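Local coordinates for uncharacterized protein (Bordetella pertussis, PDB 3FVV) that probably removes the phosphate from histidinol phosphate to give histidinol, a late step of histidine synthesis, as a magnesium-dependent hydrolase of the HAD-like superfamily, at residues R102-A106 and A107-C111. Numbering follows the deposited sequence.
Sequences RGHLA and AGDLC
H104, in the last turn of helix 95-106, and D109, just past its end, show how a helix terminus can be closed by backbone and side chain together. Among the backbone bonds, A107 N still reaches back to G103 O (3.1 Å) in the last helical bond, while G108 N donates to L105 O from well above the carbonyl plane. D109 N donates to H104 O at 3.0 Å. Those last two bonds, with G108 at positive phi, a conformation that favours glycine, make a Schellman motif. A water adds a bridge, donating to both L105 O and D109 O.

The polar side chains repeat the link between H104 and D109. ND1 of H104 gives its proton to OD2 of D109 at 2.7 Å, nearly straight at 165°. The oxygen sits at the ring edge, practically in its plane, whereas the carboxylate is turned 44° from the imidazole. In D109, CG stands anti to the carbonyl carbon (chi1 -65°), which carries the carboxylate back toward the helix. R5 forms a salt bridge with the same OD2, and NE2 of H104 bonds the hydroxyl of Y184, so both ring nitrogens are engaged.

Apolar contact is lighter: C111 SG touches H104 CB at 3.8 Å and L105 CD2 at 3.9 Å, bringing the start of strand 110-115 against the helix.

This turn joins a helix to a parallel strand beside strand 5-9 in the Rossmann-like HAD core. Its chemistry implies a buried imidazole held through both of its nitrogens, which should restrict its rotation, and a carboxylate whose negative charge is probably stabilised by R5.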
ATOM      1  N   ARG A 102      -9.190   4.462  13.232  1.00 12.30           N
ATOM      2  CA  ARG A 102      -9.347   5.259  14.401  1.00 13.78           C
ATOM      3  C   ARG A 102      -9.590   4.464  15.636  1.00 13.53           C
ATOM      4  O   ARG A 102      -9.069   4.823  16.716  1.00 13.54           O
ATOM      5  CB  ARG A 102     -10.444   6.266  14.163  1.00 14.45           C
ATOM      6  CG  ARG A 102     -10.719   7.110  15.312  1.00 23.81           C
ATOM      7  CD  ARG A 102     -11.765   8.159  14.931  1.00 33.24           C
ATOM      8  NE  ARG A 102     -11.352   8.962  13.757  1.00 38.39           N
ATOM      9  CZ  ARG A 102     -11.652  10.258  13.577  1.00 43.13           C
ATOM     10  NH1 ARG A 102     -12.356  10.950  14.493  1.00 45.21           N
ATOM     11  NH2 ARG A 102     -11.219  10.882  12.482  1.00 42.77           N
ATOM     12  N   GLY A 103     -10.363   3.393  15.514  1.00 12.97           N
ATOM     13  CA  GLY A 103     -10.583   2.512  16.662  1.00 12.70           C
ATOM     14  C   GLY A 103      -9.279   1.964  17.236  1.00 12.34           C
ATOM     15  O   GLY A 103      -9.088   1.876  18.458  1.00 10.83           O
ATOM     16  N   HIS A 104      -8.374   1.562  16.356  1.00 12.30           N
ATOM     17  CA  HIS A 104      -7.098   0.990  16.836  1.00 11.32           C
ATOM     18  C   HIS A 104      -6.239   2.124  17.395  1.00 11.33           C
ATOM     19  O   HIS A 104      -5.632   1.957  18.449  1.00 12.90           O
ATOM     20  CB  HIS A 104      -6.388   0.253  15.752  1.00 11.17           C
ATOM     21  CG  HIS A 104      -7.006  -1.063  15.405  1.00 11.56           C
ATOM     22  ND1 HIS A 104      -6.801  -2.196  16.165  1.00  9.74           N
ATOM     23  CD2 HIS A 104      -7.752  -1.450  14.340  1.00 12.19           C
ATOM     24  CE1 HIS A 104      -7.430  -3.212  15.597  1.00 13.57           C
ATOM     25  NE2 HIS A 104      -8.040  -2.781  14.506  1.00 13.84           N
ATOM     26  N   LEU A 105      -6.237   3.301  16.781  1.00 11.07           N
ATOM     27  CA  LEU A 105      -5.474   4.406  17.351  1.00 12.03           C
ATOM     28  C   LEU A 105      -5.919   4.725  18.766  1.00 11.60           C
ATOM     29  O   LEU A 105      -5.096   4.904  19.671  1.00 10.86           O
ATOM     30  CB  LEU A 105      -5.505   5.694  16.474  1.00 11.24           C
ATOM     31  CG  LEU A 105      -4.708   5.609  15.155  1.00 12.33           C
ATOM     32  CD1 LEU A 105      -5.115   6.734  14.199  1.00 11.45           C
ATOM     33  CD2 LEU A 105      -3.181   5.672  15.389  1.00 11.03           C
ATOM     34  N   ALA A 106      -7.231   4.810  18.918  1.00 11.62           N
ATOM     35  CA  ALA A 106      -7.854   5.182  20.152  1.00 12.97           C
ATOM     36  C   ALA A 106      -7.583   4.115  21.228  1.00 12.68           C
ATOM     37  O   ALA A 106      -7.497   4.458  22.409  1.00 12.59           O
ATOM     38  CB  ALA A 106      -9.403   5.470  19.961  1.00 11.76           C
ATOM     39  N   ALA A 107      -7.408   2.848  20.844  1.00 12.20           N
ATOM     40  CA  ALA A 107      -7.117   1.818  21.863  1.00 11.68           C
ATOM     41  C   ALA A 107      -5.680   1.876  22.380  1.00 12.42           C
ATOM     42  O   ALA A 107      -5.312   1.148  23.289  1.00 13.32           O
ATOM     43  CB  ALA A 107      -7.451   0.373  21.320  1.00 11.14           C
ATOM     44  N   GLY A 108      -4.859   2.713  21.782  1.00 12.22           N
ATOM     45  CA  GLY A 108      -3.443   2.734  22.077  1.00 13.40           C
ATOM     46  C   GLY A 108      -2.627   1.811  21.174  1.00 12.82           C
ATOM     47  O   GLY A 108      -1.483   1.586  21.438  1.00 13.01           O
ATOM     48  N   ASP A 109      -3.210   1.227  20.145  1.00 12.42           N
ATOM     49  CA  ASP A 109      -2.491   0.241  19.344  1.00 12.56           C
ATOM     50  C   ASP A 109      -1.339   0.940  18.624  1.00 12.94           C
ATOM     51  O   ASP A 109      -1.420   2.143  18.349  1.00 15.08           O
ATOM     52  CB  ASP A 109      -3.428  -0.485  18.378  1.00 13.11           C
ATOM     53  CG  ASP A 109      -4.495  -1.347  19.116  1.00 17.07           C
ATOM     54  OD1 ASP A 109      -4.335  -1.494  20.377  1.00 14.31           O
ATOM     55  OD2 ASP A 109      -5.453  -1.879  18.436  1.00 16.14           O
ATOM     56  N   LEU A 110      -0.246   0.223  18.385  1.00 13.02           N
ATOM     57  CA  LEU A 110       0.798   0.690  17.465  1.00 13.75           C
ATOM     58  C   LEU A 110       0.300   0.435  16.031  1.00 13.06           C
ATOM     59  O   LEU A 110       0.114  -0.691  15.673  1.00 14.16           O
ATOM     60  CB  LEU A 110       2.117  -0.045  17.708  1.00 13.83           C
ATOM     61  CG  LEU A 110       3.252   0.286  16.730  1.00 16.67           C
ATOM     62  CD1 LEU A 110       3.513   1.802  16.759  1.00 14.75           C
ATOM     63  CD2 LEU A 110       4.539  -0.583  17.001  1.00 16.04           C
ATOM     64  N   CYS A 111       0.103   1.470  15.232  1.00 13.15           N
ATOM     65  CA  CYS A 111      -0.546   1.354  13.899  1.00 14.00           C
ATOM     66  C   CYS A 111       0.408   1.728  12.749  1.00 13.93           C
ATOM     67  O   CYS A 111       1.131   2.701  12.831  1.00 13.95           O
ATOM     68  CB  CYS A 111      -1.770   2.265  13.807  1.00 13.59           C
ATOM     69  SG  CYS A 111      -3.028   1.837  15.011  1.00 17.98           S
TER
HETATM   70  O   HOH W   1      -2.507   4.449  19.278  1.00 13.92           O